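Local coordinates for glutathione S-transferase family protein (Pseudomonas putida, PDB 3LXZ) that probably conjugates reduced glutathione to a wide range of hydrophobic electrophiles, as a glutathione transferase, at residues Leu42-Arg47 with His57-Glu62; Glu92-Ile97 with Asp156-Phe161; Leu165-Gly170 with Ile176-Asp181. All blocks are in the same frame, centred on the assembly; numbering follows the deposited sequence.

Contact 1. Residues Leu42-Arg47 with His57-Glu62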
loop_
_atom_site.group_PDB
_atom_site.type_symbol
_atom_site.label_atom_id
_atom_site.label_comp_id
_atom_site.label_asym_id
_atom_site.label_seq_id
_atom_site.Cartn_x
_atom_site.Cartn_y
_atom_site.Cartn_z
ATOM N N LEU A 42 -19.039 -2.873 -6.803
ATOM C CA LEU A 42 -18.562 -1.946 -5.752
ATOM C C LEU A 42 -19.138 -2.277 -4.387
ATOM O O LEU A 42 -18.561 -1.922 -3.348
ATOM C CB LEU A 42 -18.852 -0.479 -6.103
ATOM C CG LEU A 42 -18.019 0.033 -7.281
ATOM C CD1 LEU A 42 -18.351 1.511 -7.696
ATOM C CD2 LEU A 42 -16.521 -0.152 -7.080
ATOM N N GLU A 43 -20.291 -2.942 -4.376
ATOM C CA GLU A 43 -20.845 -3.415 -3.117
ATOM C C GLU A 43 -20.050 -4.558 -2.486
ATOM O O GLU A 43 -20.103 -4.769 -1.274
ATOM C CB GLU A 43 -22.306 -3.838 -3.300
ATOM C CG GLU A 43 -23.288 -2.675 -3.278
ATOM C CD GLU A 43 -24.656 -3.179 -2.903
ATOM O OE1 GLU A 43 -25.115 -2.887 -1.772
ATOM O OE2 GLU A 43 -25.226 -3.937 -3.720
ATOM N N VAL A 44 -19.313 -5.296 -3.304
ATOM C CA VAL A 44 -18.450 -6.359 -2.781
ATOM C C VAL A 44 -17.043 -5.825 -2.471
ATOM O O VAL A 44 -16.462 -6.098 -1.402
ATOM C CB VAL A 44 -18.294 -7.516 -3.793
ATOM C CG1 VAL A 44 -17.384 -8.637 -3.189
ATOM C CG2 VAL A 44 -19.693 -8.035 -4.255
ATOM N N SER A 45 -16.498 -5.075 -3.424
ATOM C CA SER A 45 -15.141 -4.565 -3.327
ATOM C C SER A 45 -15.153 -3.060 -3.537
ATOM O O SER A 45 -15.431 -2.631 -4.636
ATOM C CB SER A 45 -14.278 -5.192 -4.398
ATOM O OG SER A 45 -12.917 -4.961 -4.089
ATOM N N PRO A 46 -14.849 -2.276 -2.485
ATOM C CA PRO A 46 -15.248 -0.859 -2.549
ATOM C C PRO A 46 -14.500 0.046 -3.503
ATOM O O PRO A 46 -14.975 1.123 -3.737
ATOM C CB PRO A 46 -15.046 -0.334 -1.133
ATOM C CG PRO A 46 -14.538 -1.501 -0.277
ATOM C CD PRO A 46 -14.548 -2.739 -1.109
ATOM N N ARG A 47 -13.328 -0.373 -3.968
ATOM C CA ARG A 47 -12.619 0.321 -5.055
ATOM C C ARG A 47 -12.618 -0.500 -6.355
ATOM O O ARG A 47 -12.058 -0.076 -7.377
ATOM C CB ARG A 47 -11.177 0.659 -4.607
ATOM C CG ARG A 47 -10.335 1.458 -5.607
ATOM C CD ARG A 47 -10.877 2.871 -5.833
ATOM N NE ARG A 47 -10.042 3.604 -6.789
ATOM C CZ ARG A 47 -10.207 3.564 -8.106
ATOM N NH1 ARG A 47 -11.201 2.865 -8.614
ATOM N NH2 ARG A 47 -9.387 4.245 -8.911
ATOM N N HIS A 57 -17.879 -12.645 9.145
ATOM C CA HIS A 57 -18.087 -11.245 9.560
ATOM C C HIS A 57 -18.328 -10.262 8.399
ATOM O O HIS A 57 -18.623 -9.081 8.641
ATOM C CB HIS A 57 -16.918 -10.764 10.430
ATOM C CG HIS A 57 -16.619 -11.668 11.586
ATOM N ND1 HIS A 57 -15.472 -12.437 11.660
ATOM C CD2 HIS A 57 -17.334 -11.950 12.703
ATOM C CE1 HIS A 57 -15.482 -13.135 12.784
ATOM N NE2 HIS A 57 -16.603 -12.862 13.431
ATOM N N GLY A 58 -18.228 -10.741 7.159
ATOM C CA GLY A 58 -18.342 -9.884 5.960
ATOM C C GLY A 58 -17.112 -9.913 5.051
ATOM O O GLY A 58 -16.256 -10.761 5.188
ATOM N N PHE A 59 -17.061 -8.997 4.087
ATOM C CA PHE A 59 -16.022 -8.988 3.068
ATOM C C PHE A 59 -14.789 -8.192 3.492
ATOM O O PHE A 59 -14.926 -7.119 4.100
ATOM C CB PHE A 59 -16.554 -8.311 1.803
ATOM C CG PHE A 59 -17.570 -9.108 1.047
ATOM C CD1 PHE A 59 -17.224 -10.309 0.422
ATOM C CD2 PHE A 59 -18.878 -8.623 0.913
ATOM C CE1 PHE A 59 -18.194 -11.025 -0.296
ATOM C CE2 PHE A 59 -19.839 -9.336 0.194
ATOM C CZ PHE A 59 -19.491 -10.523 -0.413
ATOM N N LEU A 60 -13.598 -8.700 3.152
ATOM C CA LEU A 60 -12.341 -7.926 3.240
ATOM C C LEU A 60 -11.711 -7.884 1.866
ATOM O O LEU A 60 -11.596 -8.936 1.228
ATOM C CB LEU A 60 -11.338 -8.596 4.195
ATOM C CG LEU A 60 -11.548 -8.562 5.699
ATOM C CD1 LEU A 60 -10.603 -9.503 6.416
ATOM C CD2 LEU A 60 -11.398 -7.126 6.240
ATOM N N SER A 61 -11.320 -6.694 1.391
ATOM C CA SER A 61 -10.609 -6.526 0.129
ATOM C C SER A 61 -9.146 -6.170 0.407
ATOM O O SER A 61 -8.782 -5.955 1.556
ATOM C CB SER A 61 -11.283 -5.427 -0.726
ATOM O OG SER A 61 -11.016 -4.150 -0.164
ATOM N N GLU A 62 -8.314 -6.117 -0.644
ATOM C CA GLU A 62 -6.859 -5.776 -0.590
ATOM C C GLU A 62 -6.019 -6.981 -0.157
ATOM O O GLU A 62 -6.078 -7.400 1.018
ATOM C CB GLU A 62 -6.528 -4.587 0.337
ATOM C CG GLU A 62 -7.249 -3.270 -0.045
ATOM C CD GLU A 62 -6.788 -2.680 -1.369
ATOM O OE1 GLU A 62 -5.613 -2.897 -1.767
ATOM O OE2 GLU A 62 -7.593 -1.966 -2.015
#
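Val44 lays one methyl over the face of the Phe59 ring, and this CH-pi contact is the main apolar link between the two segments. Val44 CG1 stands 3.9 Å from the Phe59 ring centroid, only 12° off the ring normal, so it sits over the middle of the face. Phe59 CE1 is the ring atom nearest to Val44 CG1, at 3.8 Å. The torsion explains the choice of methyl: CG1 lies anti to the backbone N (chi1 -179°), while CG2 takes the place beside that N. Tyr6 meets the Phe59 ring edge-to-face and Val52 touches both Phe59 and Val44, so the pair is tied to the body of the sheet.

That sheet belongs to the thioredoxin-like domain of the glutathione transferase. Strand 58-61 is its outermost strand on this side within the chain, and residues 42-47 lie in the loop that leads from helix 39-42 to the glutathione-binding Lys49 and Val50.

Further along, the contacts involve serines and a proline. Ser45 OG approaches Ser61 CB at 3.8 Å, and Pro46 CD lies 3.9 Å from Ser61 OG. Each pairs a hydroxyl oxygen with a carbon, so these are van der Waals contacts; the hydroxyls themselves bond elsewhere, Ser45 OG with Lys49 O and Ser61 OG with Glu92 of the second subunit. Pro46 O likewise bonds to Thr136 and Arg139 of that subunit, at the dimer interface.

Contact 2. Residues Glu92-Ile97 with Asp156-Phe161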
loop_
_atom_site.group_PDB
_atom_site.type_symbol
_atom_site.label_atom_id
_atom_site.label_comp_id
_atom_site.label_asym_id
_atom_site.label_seq_id
_atom_site.Cartn_x
_atom_site.Cartn_y
_atom_site.Cartn_z
ATOM N N GLU A 92 7.075 -4.701 5.560
ATOM C CA GLU A 92 7.830 -3.658 4.817
ATOM C C GLU A 92 8.232 -4.129 3.405
ATOM O O GLU A 92 7.972 -3.456 2.396
ATOM C CB GLU A 92 9.045 -3.187 5.617
ATOM C CG GLU A 92 9.832 -2.055 4.972
ATOM C CD GLU A 92 11.226 -1.917 5.574
ATOM O OE1 GLU A 92 11.899 -2.961 5.811
ATOM O OE2 GLU A 92 11.659 -0.758 5.809
ATOM N N LEU A 93 8.871 -5.291 3.323
ATOM C CA LEU A 93 9.189 -5.857 2.019
ATOM C C LEU A 93 7.976 -6.127 1.106
ATOM O O LEU A 93 7.998 -5.792 -0.103
ATOM C CB LEU A 93 10.021 -7.149 2.219
ATOM C CG LEU A 93 11.467 -6.849 2.658
ATOM C CD1 LEU A 93 12.119 -8.094 3.307
ATOM C CD2 LEU A 93 12.352 -6.357 1.511
ATOM N N LEU A 94 6.917 -6.717 1.661
ATOM C CA LEU A 94 5.689 -6.922 0.891
ATOM C C LEU A 94 5.152 -5.584 0.337
ATOM O O LEU A 94 4.808 -5.483 -0.851
ATOM C CB LEU A 94 4.608 -7.608 1.735
ATOM C CG LEU A 94 3.307 -8.021 1.006
ATOM C CD1 LEU A 94 2.683 -9.128 1.827
ATOM C CD2 LEU A 94 2.268 -6.853 0.897
ATOM N N LYS A 95 5.097 -4.569 1.194
ATOM C CA LYS A 95 4.627 -3.232 0.786
ATOM C C LYS A 95 5.500 -2.624 -0.312
ATOM O O LYS A 95 4.979 -1.992 -1.265
ATOM C CB LYS A 95 4.621 -2.254 1.964
ATOM C CG LYS A 95 3.809 -0.989 1.683
ATOM C CD LYS A 95 3.697 -0.111 2.899
ATOM C CE LYS A 95 2.904 1.218 2.561
ATOM N NZ LYS A 95 1.450 0.947 2.681
ATOM N N GLU A 96 6.809 -2.767 -0.169
ATOM C CA GLU A 96 7.722 -2.223 -1.174
ATOM C C GLU A 96 7.513 -2.884 -2.527
ATOM O O GLU A 96 7.579 -2.233 -3.570
ATOM C CB GLU A 96 9.193 -2.356 -0.759
ATOM C CG GLU A 96 9.537 -1.401 0.368
ATOM C CD GLU A 96 10.807 -1.705 1.144
ATOM O OE1 GLU A 96 11.422 -2.827 1.079
ATOM O OE2 GLU A 96 11.182 -0.754 1.858
ATOM N N ILE A 97 7.325 -4.196 -2.528
ATOM C CA ILE A 97 7.136 -4.884 -3.791
ATOM C C ILE A 97 5.831 -4.420 -4.426
ATOM O O ILE A 97 5.780 -4.097 -5.608
ATOM C CB ILE A 97 7.211 -6.422 -3.651
ATOM C CG1 ILE A 97 8.606 -6.851 -3.227
ATOM C CG2 ILE A 97 6.890 -7.062 -4.990
ATOM C CD1 ILE A 97 8.614 -8.288 -2.592
ATOM N N ASP A 156 7.103 -13.370 0.051
ATOM C CA ASP A 156 7.440 -14.206 -1.112
ATOM C C ASP A 156 6.279 -14.391 -2.066
ATOM O O ASP A 156 6.499 -14.616 -3.243
ATOM C CB ASP A 156 7.961 -15.562 -0.647
ATOM C CG ASP A 156 9.235 -15.428 0.119
ATOM O OD1 ASP A 156 10.252 -15.019 -0.524
ATOM O OD2 ASP A 156 9.226 -15.684 1.338
ATOM N N LEU A 157 5.047 -14.366 -1.530
ATOM C CA LEU A 157 3.851 -14.394 -2.346
ATOM C C LEU A 157 3.737 -13.133 -3.206
ATOM O O LEU A 157 3.510 -13.221 -4.416
ATOM C CB LEU A 157 2.591 -14.626 -1.489
ATOM C CG LEU A 157 2.671 -15.750 -0.425
ATOM C CD1 LEU A 157 1.357 -15.864 0.391
ATOM C CD2 LEU A 157 3.071 -17.092 -1.059
HETATM N N MSE A 158 3.902 -11.953 -2.605
HETATM C CA MSE A 158 3.875 -10.724 -3.407
HETATM C C MSE A 158 5.038 -10.716 -4.409
HETATM O O MSE A 158 4.872 -10.298 -5.558
HETATM C CB MSE A 158 3.950 -9.512 -2.462
HETATM C CG MSE A 158 3.991 -8.150 -3.107
HETATM SE SE MSE A 158 2.335 -7.605 -3.960
HETATM C CE MSE A 158 1.011 -7.702 -2.520
ATOM N N PHE A 159 6.210 -11.170 -3.988
ATOM C CA PHE A 159 7.352 -11.295 -4.914
ATOM C C PHE A 159 7.046 -12.192 -6.122
ATOM O O PHE A 159 7.241 -11.813 -7.249
ATOM C CB PHE A 159 8.556 -11.859 -4.166
ATOM C CG PHE A 159 9.738 -12.209 -5.063
ATOM C CD1 PHE A 159 10.739 -11.265 -5.303
ATOM C CD2 PHE A 159 9.845 -13.471 -5.647
ATOM C CE1 PHE A 159 11.834 -11.560 -6.128
ATOM C CE2 PHE A 159 10.957 -13.794 -6.455
ATOM C CZ PHE A 159 11.925 -12.831 -6.716
ATOM N N CYS A 160 6.558 -13.400 -5.883
ATOM C CA CYS A 160 6.568 -14.342 -6.978
ATOM C C CYS A 160 5.474 -14.055 -8.013
ATOM O O CYS A 160 5.610 -14.427 -9.161
ATOM C CB CYS A 160 6.587 -15.778 -6.472
ATOM S SG CYS A 160 5.015 -16.314 -5.987
ATOM N N PHE A 161 4.411 -13.338 -7.615
ATOM C CA PHE A 161 3.365 -12.957 -8.550
ATOM C C PHE A 161 3.392 -11.488 -8.969
ATOM O O PHE A 161 2.508 -11.061 -9.735
ATOM C CB PHE A 161 1.971 -13.314 -7.981
ATOM C CG PHE A 161 1.740 -14.786 -7.811
ATOM C CD1 PHE A 161 1.628 -15.627 -8.924
ATOM C CD2 PHE A 161 1.556 -15.337 -6.539
ATOM C CE1 PHE A 161 1.371 -16.994 -8.743
ATOM C CE2 PHE A 161 1.291 -16.701 -6.365
ATOM C CZ PHE A 161 1.221 -17.523 -7.454
#
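Met158, modelled as selenomethionine, is the bump of this contact, and the hollow that takes it lies between Leu94 and Ile97, three residues apart along the facing helix. Its CG reaches the backbone there, 3.6 Å from Leu94 O, and meets Ile97 CG2 at the same 3.6 Å. Met158 CB rests 3.8 Å from Leu94 CG. The chain leaves with CG anti to the backbone N (chi1 178°), then bends at chi2 and again at chi3. That double bend brings Met158 CE to 3.7 Å from Leu94 CD2, the two side chains crossing at about a right angle.

Ile97 is a bump in its own right. The Ile97 and Met158 side chains slide past each other in opposite directions, and Ile97 CD1 reaches the flank of Phe159, 3.9 Å from its CB.

The helices carrying these groups, 84-106 and 154-174, belong to the all-helical C-terminal domain of the glutathione transferase fold. Their short segments run nearly parallel, at 23°, with axes 8.8 Å apart. With an alanine here in place of Ile97, CG1, CG2 and CD1 are all missing, and a gap would probably open between Met158 CG and Phe159 CB.

Leu137 of helix 120-140 touches both Ile97 and Phe159, continuing the packing on that side. Met158 also touches Met16 of helix 12-23, and its side chain is about 4 Å from that of the glutathione-binding Thr63, which brings the packing up to the substrate site.

Contact 3. Residues Leu165-Gly170 with Ile176-Asp181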
loop_
_atom_site.group_PDB
_atom_site.type_symbol
_atom_site.label_atom_id
_atom_site.label_comp_id
_atom_site.label_asym_id
_atom_site.label_seq_id
_atom_site.Cartn_x
_atom_site.Cartn_y
_atom_site.Cartn_z
ATOM N N LEU A 165 5.479 -10.646 -13.647
ATOM C CA LEU A 165 4.819 -9.676 -14.501
ATOM C C LEU A 165 5.639 -8.435 -14.743
ATOM O O LEU A 165 5.602 -7.866 -15.850
ATOM C CB LEU A 165 3.460 -9.323 -13.925
ATOM C CG LEU A 165 2.485 -10.491 -13.792
ATOM C CD1 LEU A 165 1.122 -9.942 -13.387
ATOM C CD2 LEU A 165 2.384 -11.332 -15.103
ATOM N N ALA A 166 6.366 -7.980 -13.720
ATOM C CA ALA A 166 7.218 -6.795 -13.890
ATOM C C ALA A 166 8.344 -7.062 -14.886
ATOM O O ALA A 166 8.692 -6.201 -15.698
ATOM C CB ALA A 166 7.779 -6.337 -12.563
ATOM N N ASN A 167 8.925 -8.261 -14.837
ATOM C CA ASN A 167 9.999 -8.576 -15.794
ATOM C C ASN A 167 9.482 -8.717 -17.230
ATOM O O ASN A 167 10.168 -8.322 -18.170
ATOM C CB ASN A 167 10.813 -9.794 -15.375
ATOM C CG ASN A 167 12.269 -9.703 -15.827
ATOM O OD1 ASN A 167 12.940 -8.683 -15.628
ATOM N ND2 ASN A 167 12.769 -10.772 -16.418
ATOM N N ALA A 168 8.256 -9.208 -17.389
ATOM C CA ALA A 168 7.624 -9.237 -18.715
ATOM C C ALA A 168 7.435 -7.827 -19.253
ATOM O O ALA A 168 7.785 -7.563 -20.416
ATOM C CB ALA A 168 6.288 -9.981 -18.663
ATOM N N VAL A 169 6.907 -6.922 -18.417
ATOM C CA VAL A 169 6.793 -5.508 -18.778
ATOM C C VAL A 169 8.162 -4.996 -19.156
ATOM O O VAL A 169 8.307 -4.325 -20.184
ATOM C CB VAL A 169 6.197 -4.628 -17.613
ATOM C CG1 VAL A 169 6.419 -3.118 -17.851
ATOM C CG2 VAL A 169 4.746 -4.944 -17.392
ATOM N N GLY A 170 9.167 -5.285 -18.331
ATOM C CA GLY A 170 10.529 -4.846 -18.639
ATOM C C GLY A 170 10.964 -5.266 -20.043
ATOM O O GLY A 170 11.364 -4.433 -20.866
ATOM N N ILE A 176 14.290 -3.762 -21.018
ATOM C CA ILE A 176 15.156 -3.955 -19.838
ATOM C C ILE A 176 14.787 -5.283 -19.186
ATOM O O ILE A 176 13.617 -5.558 -18.939
ATOM C CB ILE A 176 14.971 -2.836 -18.772
ATOM C CG1 ILE A 176 15.124 -1.436 -19.376
ATOM C CG2 ILE A 176 15.915 -3.033 -17.572
ATOM C CD1 ILE A 176 14.750 -0.295 -18.399
ATOM N N ASP A 177 15.779 -6.124 -18.936
ATOM C CA ASP A 177 15.538 -7.368 -18.209
ATOM C C ASP A 177 16.013 -7.090 -16.797
ATOM O O ASP A 177 17.208 -7.066 -16.531
ATOM C CB ASP A 177 16.294 -8.535 -18.883
ATOM C CG ASP A 177 16.046 -9.880 -18.226
ATOM O OD1 ASP A 177 15.487 -9.943 -17.106
ATOM O OD2 ASP A 177 16.439 -10.915 -18.834
ATOM N N PHE A 178 15.069 -6.839 -15.897
ATOM C CA PHE A 178 15.420 -6.536 -14.526
ATOM C C PHE A 178 16.087 -7.734 -13.847
ATOM O O PHE A 178 16.918 -7.572 -12.967
ATOM C CB PHE A 178 14.181 -6.085 -13.716
ATOM C CG PHE A 178 13.491 -4.855 -14.275
ATOM C CD1 PHE A 178 14.074 -3.598 -14.180
ATOM C CD2 PHE A 178 12.245 -4.965 -14.863
ATOM C CE1 PHE A 178 13.431 -2.471 -14.700
ATOM C CE2 PHE A 178 11.595 -3.838 -15.387
ATOM C CZ PHE A 178 12.194 -2.609 -15.301
ATOM N N LEU A 179 15.726 -8.942 -14.235
ATOM C CA LEU A 179 16.253 -10.108 -13.534
ATOM C C LEU A 179 17.636 -10.555 -14.048
ATOM O O LEU A 179 18.314 -11.321 -13.372
ATOM C CB LEU A 179 15.244 -11.254 -13.563
ATOM C CG LEU A 179 13.940 -11.009 -12.799
ATOM C CD1 LEU A 179 12.952 -12.163 -13.017
ATOM C CD2 LEU A 179 14.208 -10.822 -11.306
ATOM N N ALA A 180 18.067 -10.039 -15.201
ATOM C CA ALA A 180 19.385 -10.396 -15.759
ATOM C C ALA A 180 20.564 -10.020 -14.857
ATOM O O ALA A 180 21.578 -10.715 -14.868
ATOM C CB ALA A 180 19.577 -9.793 -17.159
ATOM N N ASP A 181 20.414 -8.923 -14.107
ATOM C CA ASP A 181 21.431 -8.446 -13.165
ATOM C C ASP A 181 21.031 -8.538 -11.681
ATOM O O ASP A 181 21.577 -7.818 -10.835
ATOM C CB ASP A 181 21.866 -7.020 -13.516
ATOM C CG ASP A 181 23.221 -6.983 -14.194
ATOM O OD1 ASP A 181 23.453 -7.805 -15.110
ATOM O OD2 ASP A 181 24.063 -6.144 -13.787
#
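The Phe178 ring turns its edge to the helix: Ala166 O lies near the ring plane, 3.8 Å from Phe178 CE2, and Gly170 CA comes in obliquely, 3.6 Å from the same carbon. One face has Ile176 O, two residues back, above it, offset toward the rim, and Phe134 of helix 120-140 stacks with the ring. Gly170 allows this closeness, because a CB built on it would collide with both Phe178 CE2 and Ile176 O.

The Asn167 amide is turned 50° against the Asp177 carboxylate. Asn167 ND2 gives a bond of 2.9 Å to Asp177 OD1, which lies in the amide plane but is met from above the carboxylate plane. Although Asp177 CB points away from the helix, CG anti to the backbone N (chi1 -177°) brings the carboxylate back. Leu179 CD1 packs against Asn167 ND2 at 3.7 Å.

Asn167 OD1 accepts weakly from Phe178 N at 2.8 Å and from Leu179 N at 3.1 Å, an N-H shared, weakly, with Asp177 OD1 in an Asx turn. A straight backbone bond, Ile176 N to Gly170 O at 3.0 Å and 177°, ties the loop's start to helix 154-174. Because Asn167 donates through ND2 to a carboxylate and accepts N-H groups through OD1, a flipped amide would set like against like; this probably fixes its rotation and helps hold the loop leading into helix 183-193.

In the fold
The three contacts follow one another along the chain. Contact 1 lies in the thioredoxin-like N-terminal domain, where a loop meets an outer strand of the sheet; contacts 2 and 3 lie in the helical C-terminal domain and share helix 154-174, their centres about 16 Å apart. Contact 1 is about 22 Å from contact 2 and about 32 Å from contact 3, centre to centre, and it lies across the chain's centre from contact 3. Contacts 1 and 2, but not contact 3, touch the second subunit: Ser61 bonds to Glu92 of the second subunit, part of the partner's copy of contact 2, so the N-terminal domain of one subunit meets the C-terminal domain of the other.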